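Side-chain contacts in lipoxygenase (Cyanothece sp., PDB 5EK8), which probably adds molecular oxygen to polyunsaturated fatty acids at a non-heme iron centre, as a 9R-lipoxygenase carrying a PLAT domain: residues A[329-332]-A[337-340]; A[262-267]-A[506-511]; A[226-231]-A[610-615]; A[446-449]-A[453-456]. One frame throughout, in Å; residues are numbered along the deposited sequence.

Contact 1 of 4, residues A[329-332]-A[337-340]; sequences EVYT and EKWL
Tyr-331 and Thr-332, where the strand 329-331 runs out, meet Lys-338 and Trp-339 in the first turn of the helix 337-377, through apolar contact and backbone carbonyls. The carbonyl O of Lys-338 lies over one face of the Tyr-331 ring, 4.0 Å above its plane and toward the rim, and CB of Lys-338 comes within 3.8 Å of CE1 of Tyr-331 at the border of the ring. The lysine chain slants past this side of the ring, touching it again with CD, and its bends at chi3 and chi4 lead the amino group away. Swung anti to the carbonyl carbon (chi1 -60°), the phenol reaches back along its own strand, where OH of Tyr-331 gives a 2.8 Å hydrogen bond to OE1 of Glu-329, from above the carboxylate plane. Trp-339 has CG opposite its backbone N (chi1 173°), which lays the indole against the strand end. Over one indole face lies C of Thr-332, while O of Tyr-331 approaches CZ3 of Trp-339 obliquely at 3.2 Å. An alanine in place of Tyr-331 is likely to open a gap beside Lys-338 and leave Glu-329 without its phenol donor. Trp-339 also packs on Pro-306 and Ile-309 of the strand 303-313, NE1 bonding to Asp-247, while Tyr-331 pairs with Ile-309 through the backbone; the helix thus starts against the edge strand of the six-stranded antiparallel sheet.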
loop_
_atom_site.group_PDB
_atom_site.type_symbol
_atom_site.label_atom_id
_atom_site.label_comp_id
_atom_site.label_asym_id
_atom_site.label_seq_id
_atom_site.Cartn_x
_atom_site.Cartn_y
_atom_site.Cartn_z
ATOM N N GLU A 329 -4.820 6.010 -35.555
ATOM C CA GLU A 329 -3.945 5.319 -36.488
ATOM C C GLU A 329 -3.931 3.842 -36.136
ATOM O O GLU A 329 -4.227 3.473 -34.993
ATOM C CB GLU A 329 -2.530 5.894 -36.434
ATOM C CG GLU A 329 -2.465 7.410 -36.354
ATOM C CD GLU A 329 -1.243 7.900 -35.581
ATOM O OE1 GLU A 329 -0.625 7.082 -34.860
ATOM O OE2 GLU A 329 -0.902 9.100 -35.694
ATOM N N VAL A 330 -3.587 3.010 -37.116
ATOM C CA VAL A 330 -3.585 1.558 -36.950
ATOM C C VAL A 330 -2.226 0.957 -37.302
ATOM O O VAL A 330 -1.630 1.307 -38.323
ATOM C CB VAL A 330 -4.672 0.901 -37.827
ATOM C CG1 VAL A 330 -4.712 -0.597 -37.606
ATOM C CG2 VAL A 330 -6.023 1.507 -37.519
ATOM N N TYR A 331 -1.738 0.048 -36.462
ATOM C CA TYR A 331 -0.430 -0.554 -36.688
ATOM C C TYR A 331 -0.452 -2.069 -36.515
ATOM O O TYR A 331 -0.909 -2.578 -35.501
ATOM C CB TYR A 331 0.606 0.079 -35.753
ATOM C CG TYR A 331 0.743 1.571 -35.960
ATOM C CD1 TYR A 331 1.413 2.077 -37.065
ATOM C CD2 TYR A 331 0.183 2.471 -35.062
ATOM C CE1 TYR A 331 1.528 3.438 -37.268
ATOM C CE2 TYR A 331 0.294 3.838 -35.258
ATOM C CZ TYR A 331 0.967 4.314 -36.363
ATOM O OH TYR A 331 1.083 5.671 -36.565
ATOM N N THR A 332 0.046 -2.780 -37.522
ATOM C CA THR A 332 0.112 -4.238 -37.500
ATOM C C THR A 332 1.569 -4.699 -37.344
ATOM O O THR A 332 2.491 -3.913 -37.567
ATOM C CB THR A 332 -0.507 -4.828 -38.783
ATOM O OG1 THR A 332 0.283 -4.459 -39.923
ATOM C CG2 THR A 332 -1.916 -4.312 -38.958
ATOM N N GLU A 337 9.109 -0.332 -37.911
ATOM C CA GLU A 337 9.537 0.508 -36.805
ATOM C C GLU A 337 8.352 1.248 -36.200
ATOM O O GLU A 337 8.375 1.582 -35.020
ATOM C CB GLU A 337 10.624 1.499 -37.246
ATOM C CG GLU A 337 10.124 2.801 -37.851
ATOM C CD GLU A 337 9.766 2.670 -39.320
ATOM O OE1 GLU A 337 9.751 1.529 -39.832
ATOM O OE2 GLU A 337 9.512 3.712 -39.964
ATOM N N LYS A 338 7.314 1.496 -36.993
ATOM C CA LYS A 338 6.120 2.133 -36.452
ATOM C C LYS A 338 5.350 1.127 -35.608
ATOM O O LYS A 338 4.651 1.500 -34.662
ATOM C CB LYS A 338 5.251 2.720 -37.565
ATOM C CG LYS A 338 5.809 4.039 -38.092
ATOM C CD LYS A 338 4.757 4.907 -38.753
ATOM C CE LYS A 338 5.097 6.386 -38.582
ATOM N NZ LYS A 338 6.561 6.648 -38.729
ATOM N N TRP A 339 5.508 -0.152 -35.933
ATOM C CA TRP A 339 5.002 -1.217 -35.075
ATOM C C TRP A 339 5.749 -1.220 -33.739
ATOM O O TRP A 339 5.128 -1.232 -32.668
ATOM C CB TRP A 339 5.125 -2.576 -35.769
ATOM C CG TRP A 339 4.785 -3.739 -34.887
ATOM C CD1 TRP A 339 5.613 -4.758 -34.526
ATOM C CD2 TRP A 339 3.528 -3.999 -34.245
ATOM N NE1 TRP A 339 4.951 -5.642 -33.708
ATOM C CE2 TRP A 339 3.669 -5.195 -33.517
ATOM C CE3 TRP A 339 2.297 -3.338 -34.219
ATOM C CZ2 TRP A 339 2.629 -5.745 -32.772
ATOM C CZ3 TRP A 339 1.263 -3.883 -33.477
ATOM C CH2 TRP A 339 1.437 -5.074 -32.764
ATOM N N LEU A 340 7.080 -1.194 -33.802
ATOM C CA LEU A 340 7.894 -1.162 -32.582
ATOM C C LEU A 340 7.578 0.054 -31.697
ATOM O O LEU A 340 7.460 -0.055 -30.465
ATOM C CB LEU A 340 9.384 -1.171 -32.939
ATOM C CG LEU A 340 9.924 -2.476 -33.531
ATOM C CD1 LEU A 340 11.191 -2.228 -34.335
ATOM C CD2 LEU A 340 10.169 -3.490 -32.428
#

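Contact 2 of 4, residues A[262-267]-A[506-511]; sequences LLKRSK and MANTDS
Lys-264 to Lys-267 and Asn-508 to Ser-511 run nearly in the same direction, 19° apart, with the CA atoms of Lys-264 and Asn-508 8.7 Å from each other, so long side chains have to span the gap. Lys-264 does most of this: bent at chi3 (-78°), it lays CD against the amide of Asn-508 and brings NZ to OD1 of Asn-508 at 2.7 Å, from above the carbonyl plane. The same NZ makes a salt bridge to OD1 of Asp-510 at 3.2 Å, also from outside the carboxylate plane. OD1 of Asn-508 accepts a second bond, 2.8 Å from the backbone N of Asp-510, arriving from the other face of the amide. Lys-274 shares OD1 of Asp-510 with Lys-264, and ND2 of Asn-508 turns to O of Tyr-513. At the exposed end, the extended Lys-267 chain sends NZ to O of Ser-511 at 3.1 Å and pairs its charge with Glu-514. The bond from Asp-510 N closes an Asx turn at Asn-508; a lysine of the strand 264-266 thereby grips the turn in the loop that leads into 513-515, the neighbouring edge strand of the antiparallel sheet.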
loop_
_atom_site.group_PDB
_atom_site.type_symbol
_atom_site.label_atom_id
_atom_site.label_comp_id
_atom_site.label_asym_id
_atom_site.label_seq_id
_atom_site.Cartn_x
_atom_site.Cartn_y
_atom_site.Cartn_z
ATOM N N LEU A 262 -5.843 -7.338 -17.318
ATOM C CA LEU A 262 -7.056 -8.141 -17.345
ATOM C C LEU A 262 -7.738 -7.884 -18.680
ATOM O O LEU A 262 -8.452 -6.899 -18.843
ATOM C CB LEU A 262 -7.978 -7.796 -16.171
ATOM C CG LEU A 262 -9.029 -8.823 -15.738
ATOM C CD1 LEU A 262 -9.511 -8.516 -14.331
ATOM C CD2 LEU A 262 -10.206 -8.840 -16.685
ATOM N N LEU A 263 -7.499 -8.774 -19.636
ATOM C CA LEU A 263 -7.909 -8.549 -21.019
ATOM C C LEU A 263 -9.419 -8.591 -21.253
ATOM O O LEU A 263 -10.180 -9.158 -20.467
ATOM C CB LEU A 263 -7.234 -9.575 -21.932
ATOM C CG LEU A 263 -5.714 -9.491 -22.074
ATOM C CD1 LEU A 263 -5.269 -10.393 -23.203
ATOM C CD2 LEU A 263 -5.256 -8.061 -22.317
ATOM N N LYS A 264 -9.839 -7.978 -22.353
ATOM C CA LYS A 264 -11.219 -8.071 -22.797
ATOM C C LYS A 264 -11.312 -9.080 -23.938
ATOM O O LYS A 264 -10.532 -9.039 -24.886
ATOM C CB LYS A 264 -11.748 -6.701 -23.230
ATOM C CG LYS A 264 -11.698 -5.656 -22.122
ATOM C CD LYS A 264 -12.555 -4.433 -22.431
ATOM C CE LYS A 264 -11.876 -3.489 -23.409
ATOM N NZ LYS A 264 -12.626 -2.206 -23.545
ATOM N N ARG A 265 -12.258 -10.000 -23.810
ATOM C CA ARG A 265 -12.521 -11.032 -24.798
ATOM C C ARG A 265 -13.699 -10.611 -25.668
ATOM O O ARG A 265 -14.619 -9.940 -25.197
ATOM C CB ARG A 265 -12.806 -12.361 -24.094
ATOM C CG ARG A 265 -12.793 -13.587 -24.982
ATOM C CD ARG A 265 -12.818 -14.845 -24.123
ATOM N NE ARG A 265 -12.469 -16.041 -24.885
ATOM C CZ ARG A 265 -12.179 -17.218 -24.340
ATOM N NH1 ARG A 265 -12.190 -17.358 -23.021
ATOM N NH2 ARG A 265 -11.872 -18.255 -25.113
ATOM N N SER A 266 -13.670 -10.997 -26.938
ATOM C CA SER A 266 -14.765 -10.672 -27.842
ATOM C C SER A 266 -15.934 -11.623 -27.621
ATOM O O SER A 266 -15.743 -12.792 -27.286
ATOM C CB SER A 266 -14.301 -10.723 -29.296
ATOM O OG SER A 266 -15.397 -10.610 -30.187
ATOM N N LYS A 267 -17.148 -11.114 -27.802
ATOM C CA LYS A 267 -18.342 -11.914 -27.572
ATOM C C LYS A 267 -18.644 -12.794 -28.777
ATOM O O LYS A 267 -19.130 -13.915 -28.632
ATOM C CB LYS A 267 -19.537 -11.015 -27.253
ATOM C CG LYS A 267 -19.379 -10.217 -25.970
ATOM C CD LYS A 267 -20.470 -9.167 -25.825
ATOM C CE LYS A 267 -20.194 -8.264 -24.628
ATOM N NZ LYS A 267 -21.249 -7.231 -24.430
ATOM N N MET A 506 -10.824 2.555 -16.763
ATOM C CA MET A 506 -11.093 1.156 -16.433
ATOM C C MET A 506 -12.533 0.749 -16.731
ATOM O O MET A 506 -12.969 -0.341 -16.353
ATOM C CB MET A 506 -10.767 0.874 -14.962
ATOM C CG MET A 506 -9.290 1.006 -14.620
ATOM S SD MET A 506 -8.216 0.270 -15.867
ATOM C CE MET A 506 -8.708 -1.450 -15.778
ATOM N N ALA A 507 -13.266 1.621 -17.414
ATOM C CA ALA A 507 -14.635 1.313 -17.804
ATOM C C ALA A 507 -14.672 0.874 -19.261
ATOM O O ALA A 507 -14.102 1.530 -20.131
ATOM C CB ALA A 507 -15.544 2.513 -17.574
ATOM N N ASN A 508 -15.334 -0.248 -19.518
ATOM C CA ASN A 508 -15.457 -0.773 -20.870
ATOM C C ASN A 508 -16.576 -0.082 -21.645
ATOM O O ASN A 508 -17.736 -0.074 -21.221
ATOM C CB ASN A 508 -15.689 -2.284 -20.833
ATOM C CG ASN A 508 -15.751 -2.898 -22.218
ATOM O OD1 ASN A 508 -15.328 -2.291 -23.201
ATOM N ND2 ASN A 508 -16.279 -4.113 -22.300
ATOM N N THR A 509 -16.217 0.497 -22.785
ATOM C CA THR A 509 -17.166 1.218 -23.623
ATOM C C THR A 509 -17.534 0.374 -24.836
ATOM O O THR A 509 -18.453 0.702 -25.587
ATOM C CB THR A 509 -16.592 2.570 -24.094
ATOM O OG1 THR A 509 -15.971 3.241 -22.991
ATOM C CG2 THR A 509 -17.689 3.459 -24.668
ATOM N N ASP A 510 -16.811 -0.725 -25.021
ATOM C CA ASP A 510 -17.017 -1.587 -26.175
ATOM C C ASP A 510 -18.243 -2.486 -26.038
ATOM O O ASP A 510 -18.488 -3.076 -24.985
ATOM C CB ASP A 510 -15.775 -2.441 -26.417
ATOM C CG ASP A 510 -14.591 -1.621 -26.888
ATOM O OD1 ASP A 510 -13.438 -2.003 -26.582
ATOM O OD2 ASP A 510 -14.819 -0.594 -27.564
ATOM N N SER A 511 -19.007 -2.582 -27.119
ATOM C CA SER A 511 -20.193 -3.425 -27.156
ATOM C C SER A 511 -19.807 -4.856 -27.511
ATOM O O SER A 511 -20.426 -5.817 -27.045
ATOM C CB SER A 511 -21.204 -2.879 -28.166
ATOM O OG SER A 511 -21.338 -1.472 -28.046
#

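Contact 3 of 4, residues A[226-231]-A[610-615]; sequences ADYPPN and EATNQV
Tyr-228 meets Val-615 with a ring face and Thr-612 with its hydroxyl end, and these three buried side chains carry the contact. CG1 of Val-615 stands 4.0 Å from the centroid of the Tyr-228 ring, 29° off the ring normal, in a CH-pi contact displaced toward the CB end, where it comes within 3.6 Å of CG of Tyr-228. At the opposite end of the ring, in its plane, OG1 of Thr-612 hydrogen-bonds to OH of Tyr-228 at 2.7 Å, and either hydroxyl could be the donor. The two partners sit three residues apart, on successive turns of one helix. Thr-612 holds OG1 trans to its backbone N (chi1 180°), which directs it at the phenol, the two side chains crossing at about a right angle. In the next shell, ND1 of His-208 hydrogen-bonds to the same OG1, and NE2 of His-208 bonds to OD2 of Asp-227, which also makes a salt bridge to Lys-207. The tyrosine hydroxyl thus joins a polar chain that returns to the residue just before it. A phenylalanine at Tyr-228 would probably keep the contact with Val-615 but leave OG1 of Thr-612 with one partner fewer. Tyr-228 also rests on Ile-204 and Lys-205 of the helix 188-214, and Thr-612 on Ile-224; the Tyr-228 side chain, in the link between helices 221-227 and 232-239, thus touches both 188-214 and 608-623.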
loop_
_atom_site.group_PDB
_atom_site.type_symbol
_atom_site.label_atom_id
_atom_site.label_comp_id
_atom_site.label_asym_id
_atom_site.label_seq_id
_atom_site.Cartn_x
_atom_site.Cartn_y
_atom_site.Cartn_z
ATOM N N ALA A 226 23.802 4.055 -18.012
ATOM C CA ALA A 226 25.062 3.434 -17.613
ATOM C C ALA A 226 25.363 3.630 -16.132
ATOM O O ALA A 226 25.810 2.700 -15.458
ATOM C CB ALA A 226 26.207 3.984 -18.450
ATOM N N ASP A 227 25.113 4.837 -15.631
ATOM C CA ASP A 227 25.475 5.179 -14.257
ATOM C C ASP A 227 24.622 4.456 -13.209
ATOM O O ASP A 227 25.016 4.361 -12.043
ATOM C CB ASP A 227 25.398 6.692 -14.049
ATOM C CG ASP A 227 26.593 7.421 -14.645
ATOM O OD1 ASP A 227 27.520 6.743 -15.136
ATOM O OD2 ASP A 227 26.615 8.671 -14.619
ATOM N N TYR A 228 23.460 3.951 -13.617
ATOM C CA TYR A 228 22.666 3.078 -12.755
ATOM C C TYR A 228 22.915 1.624 -13.136
ATOM O O TYR A 228 23.302 1.341 -14.266
ATOM C CB TYR A 228 21.170 3.391 -12.858
ATOM C CG TYR A 228 20.738 4.713 -12.263
ATOM C CD1 TYR A 228 20.588 4.868 -10.892
ATOM C CD2 TYR A 228 20.449 5.798 -13.080
ATOM C CE1 TYR A 228 20.181 6.076 -10.352
ATOM C CE2 TYR A 228 20.041 7.009 -12.548
ATOM C CZ TYR A 228 19.909 7.144 -11.186
ATOM O OH TYR A 228 19.504 8.348 -10.660
ATOM N N PRO A 229 22.717 0.697 -12.187
ATOM C CA PRO A 229 22.810 -0.729 -12.520
ATOM C C PRO A 229 21.800 -1.135 -13.588
ATOM O O PRO A 229 20.790 -0.460 -13.748
ATOM C CB PRO A 229 22.519 -1.433 -11.185
ATOM C CG PRO A 229 22.016 -0.376 -10.265
ATOM C CD PRO A 229 22.591 0.914 -10.738
ATOM N N PRO A 230 22.071 -2.223 -14.321
ATOM C CA PRO A 230 21.137 -2.673 -15.359
ATOM C C PRO A 230 19.870 -3.281 -14.769
ATOM O O PRO A 230 19.854 -3.630 -13.590
ATOM C CB PRO A 230 21.946 -3.727 -16.119
ATOM C CG PRO A 230 22.892 -4.263 -15.102
ATOM C CD PRO A 230 23.265 -3.084 -14.244
ATOM N N ASN A 231 18.826 -3.401 -15.583
ATOM C CA ASN A 231 17.587 -4.040 -15.153
ATOM C C ASN A 231 17.373 -5.315 -15.941
ATOM O O ASN A 231 18.245 -5.728 -16.703
ATOM C CB ASN A 231 16.385 -3.110 -15.329
ATOM C CG ASN A 231 15.913 -3.040 -16.767
ATOM O OD1 ASN A 231 16.716 -2.919 -17.691
ATOM N ND2 ASN A 231 14.600 -3.129 -16.964
ATOM N N GLU A 610 13.973 13.908 -15.563
ATOM C CA GLU A 610 12.875 12.953 -15.470
ATOM C C GLU A 610 13.379 11.522 -15.610
ATOM O O GLU A 610 12.902 10.617 -14.925
ATOM C CB GLU A 610 11.817 13.228 -16.536
ATOM C CG GLU A 610 10.898 14.393 -16.223
ATOM C CD GLU A 610 9.731 14.483 -17.189
ATOM O OE1 GLU A 610 8.713 15.113 -16.834
ATOM O OE2 GLU A 610 9.837 13.921 -18.301
ATOM N N ALA A 611 14.343 11.326 -16.506
ATOM C CA ALA A 611 14.903 10.003 -16.766
ATOM C C ALA A 611 15.628 9.452 -15.541
ATOM O O ALA A 611 15.349 8.336 -15.056
ATOM C CB ALA A 611 15.846 10.060 -17.952
ATOM N N THR A 612 16.563 10.250 -15.040
ATOM C CA THR A 612 17.337 9.836 -13.887
ATOM C C THR A 612 16.423 9.618 -12.690
ATOM O O THR A 612 16.606 8.657 -11.950
ATOM C CB THR A 612 18.450 10.849 -13.531
ATOM O OG1 THR A 612 19.168 10.383 -12.380
ATOM C CG2 THR A 612 17.890 12.233 -13.256
ATOM N N ASN A 613 15.421 10.478 -12.514
ATOM C CA ASN A 613 14.499 10.282 -11.401
ATOM C C ASN A 613 13.667 9.012 -11.562
ATOM O O ASN A 613 13.396 8.315 -10.581
ATOM C CB ASN A 613 13.594 11.500 -11.234
ATOM C CG ASN A 613 14.285 12.631 -10.503
ATOM O OD1 ASN A 613 14.269 12.693 -9.272
ATOM N ND2 ASN A 613 14.918 13.523 -11.256
ATOM N N GLN A 614 13.274 8.710 -12.798
ATOM C CA GLN A 614 12.569 7.466 -13.107
ATOM C C GLN A 614 13.363 6.258 -12.629
ATOM O O GLN A 614 12.904 5.486 -11.765
ATOM C CB GLN A 614 12.310 7.346 -14.611
ATOM C CG GLN A 614 11.734 5.996 -15.042
ATOM C CD GLN A 614 11.598 5.870 -16.556
ATOM O OE1 GLN A 614 11.593 6.870 -17.274
ATOM N NE2 GLN A 614 11.493 4.637 -17.046
ATOM N N VAL A 615 14.565 6.109 -13.183
ATOM C CA VAL A 615 15.404 4.962 -12.845
ATOM C C VAL A 615 15.722 4.919 -11.347
ATOM O O VAL A 615 15.670 3.858 -10.713
ATOM C CB VAL A 615 16.711 4.971 -13.650
ATOM C CG1 VAL A 615 17.506 3.697 -13.383
ATOM C CG2 VAL A 615 16.404 5.118 -15.135
#

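Contact 4 of 4, residues A[446-449]-A[453-456]; sequences ICDD and AKAA
Lys-454 lays the outer part of its chain across the backbone carbonyl of Asp-448: CD and CE of Lys-454 each come within 3.7 Å of O of Asp-448. Beyond them, NZ of Lys-454 faces OD1 of Asp-448 at 3.6 Å, a long salt bridge, a charge pairing rather than a hydrogen bond. The lysine leaves the helix 451-473 in its first turn, with CG trans to the carbonyl carbon, and then bends twice, at chi3 (102°) and chi4 (70°); the folded end turns the amino group toward the aspartate. Asp-448 starts off pointing away from the helix, yet its carboxylate swings back enough for one oxygen to face the ammonium, the two side chains meeting at a slant. Lys-454 also touches Leu-655. Around this pair the loop is held by other means: Asp-449 OD2 makes a salt bridge to Lys-303, Asp-449 O takes a hydrogen bond from Asn-256, and Ile-446 N is bonded to His-450. Cys-447 packs on Leu-255 of the helix 247-256, while Ala-453 packs on Pro-445, a second touch between the loop and the helix 451-473. With Asp-448 exposed and Lys-454 partly so, solvent would be expected to screen the pairing, which reads as a loose charge attraction across the turn into the helix; the negative carboxylate probably favours the lysine's position more than it fixes its exact rotation.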
loop_
_atom_site.group_PDB
_atom_site.type_symbol
_atom_site.label_atom_id
_atom_site.label_comp_id
_atom_site.label_asym_id
_atom_site.label_seq_id
_atom_site.Cartn_x
_atom_site.Cartn_y
_atom_site.Cartn_z
ATOM N N ILE A 446 -5.812 -17.348 -18.914
ATOM C CA ILE A 446 -6.174 -17.404 -20.322
ATOM C C ILE A 446 -5.459 -18.555 -21.024
ATOM O O ILE A 446 -6.060 -19.274 -21.821
ATOM C CB ILE A 446 -5.828 -16.095 -21.054
ATOM C CG1 ILE A 446 -6.416 -14.888 -20.325
ATOM C CG2 ILE A 446 -6.311 -16.148 -22.496
ATOM C CD1 ILE A 446 -6.232 -13.593 -21.078
ATOM N N CYS A 447 -4.172 -18.719 -20.724
ATOM C CA CYS A 447 -3.359 -19.755 -21.355
ATOM C C CYS A 447 -2.239 -20.244 -20.435
ATOM O O CYS A 447 -2.115 -19.786 -19.300
ATOM C CB CYS A 447 -2.768 -19.234 -22.662
ATOM S SG CYS A 447 -1.830 -17.704 -22.475
ATOM N N ASP A 448 -1.428 -21.173 -20.932
ATOM C CA ASP A 448 -0.333 -21.745 -20.150
ATOM C C ASP A 448 0.739 -20.718 -19.799
ATOM O O ASP A 448 1.354 -20.801 -18.737
ATOM C CB ASP A 448 0.300 -22.918 -20.903
ATOM C CG ASP A 448 -0.472 -24.204 -20.719
ATOM O OD1 ASP A 448 -0.994 -24.416 -19.604
ATOM O OD2 ASP A 448 -0.558 -24.998 -21.681
ATOM N N ASP A 449 0.955 -19.753 -20.689
ATOM C CA ASP A 449 1.946 -18.705 -20.461
ATOM C C ASP A 449 1.445 -17.640 -19.489
ATOM O O ASP A 449 2.198 -16.749 -19.089
ATOM C CB ASP A 449 2.347 -18.048 -21.786
ATOM C CG ASP A 449 3.343 -18.882 -22.578
ATOM O OD1 ASP A 449 3.540 -20.069 -22.244
ATOM O OD2 ASP A 449 3.930 -18.348 -23.543
ATOM N N ALA A 453 -1.831 -15.426 -13.489
ATOM C CA ALA A 453 -3.107 -16.012 -13.103
ATOM C C ALA A 453 -2.906 -17.309 -12.330
ATOM O O ALA A 453 -3.509 -17.515 -11.276
ATOM C CB ALA A 453 -3.965 -16.251 -14.320
ATOM N N LYS A 454 -2.051 -18.179 -12.862
ATOM C CA LYS A 454 -1.703 -19.426 -12.187
ATOM C C LYS A 454 -1.185 -19.141 -10.774
ATOM O O LYS A 454 -1.688 -19.695 -9.782
ATOM C CB LYS A 454 -0.658 -20.197 -13.003
ATOM C CG LYS A 454 -1.150 -20.649 -14.377
ATOM C CD LYS A 454 0.006 -20.879 -15.344
ATOM C CE LYS A 454 0.330 -22.355 -15.525
ATOM N NZ LYS A 454 -0.737 -23.069 -16.284
ATOM N N ALA A 455 -0.191 -18.259 -10.695
ATOM C CA ALA A 455 0.404 -17.863 -9.420
ATOM C C ALA A 455 -0.642 -17.372 -8.421
ATOM O O ALA A 455 -0.706 -17.837 -7.276
ATOM C CB ALA A 455 1.444 -16.787 -9.652
ATOM N N ALA A 456 -1.469 -16.442 -8.883
ATOM C CA ALA A 456 -2.497 -15.808 -8.068
ATOM C C ALA A 456 -3.517 -16.812 -7.547
ATOM O O ALA A 456 -3.896 -16.761 -6.380
ATOM C CB ALA A 456 -3.194 -14.714 -8.864
#

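In the fold
Along the chain, contact 3 closes the longest loop; contact 2 is nested within it, and contacts 1 and 4 follow in series inside contact 2. Contacts 1 and 2 reach the same six-stranded antiparallel sheet, at its strands 329-331 and 264-266, their centres 22 Å apart. Contacts 2 and 4 are the one pair that touches, where CD1 of Leu-263 packs 4.0 Å from CD1 of Ile-446. Contact 3 stands apart among helices, its centre 27 Å or more from the others. All four lie away from the iron and sodium sites: they join sheet, loops and helices in the fold around the metal-binding core.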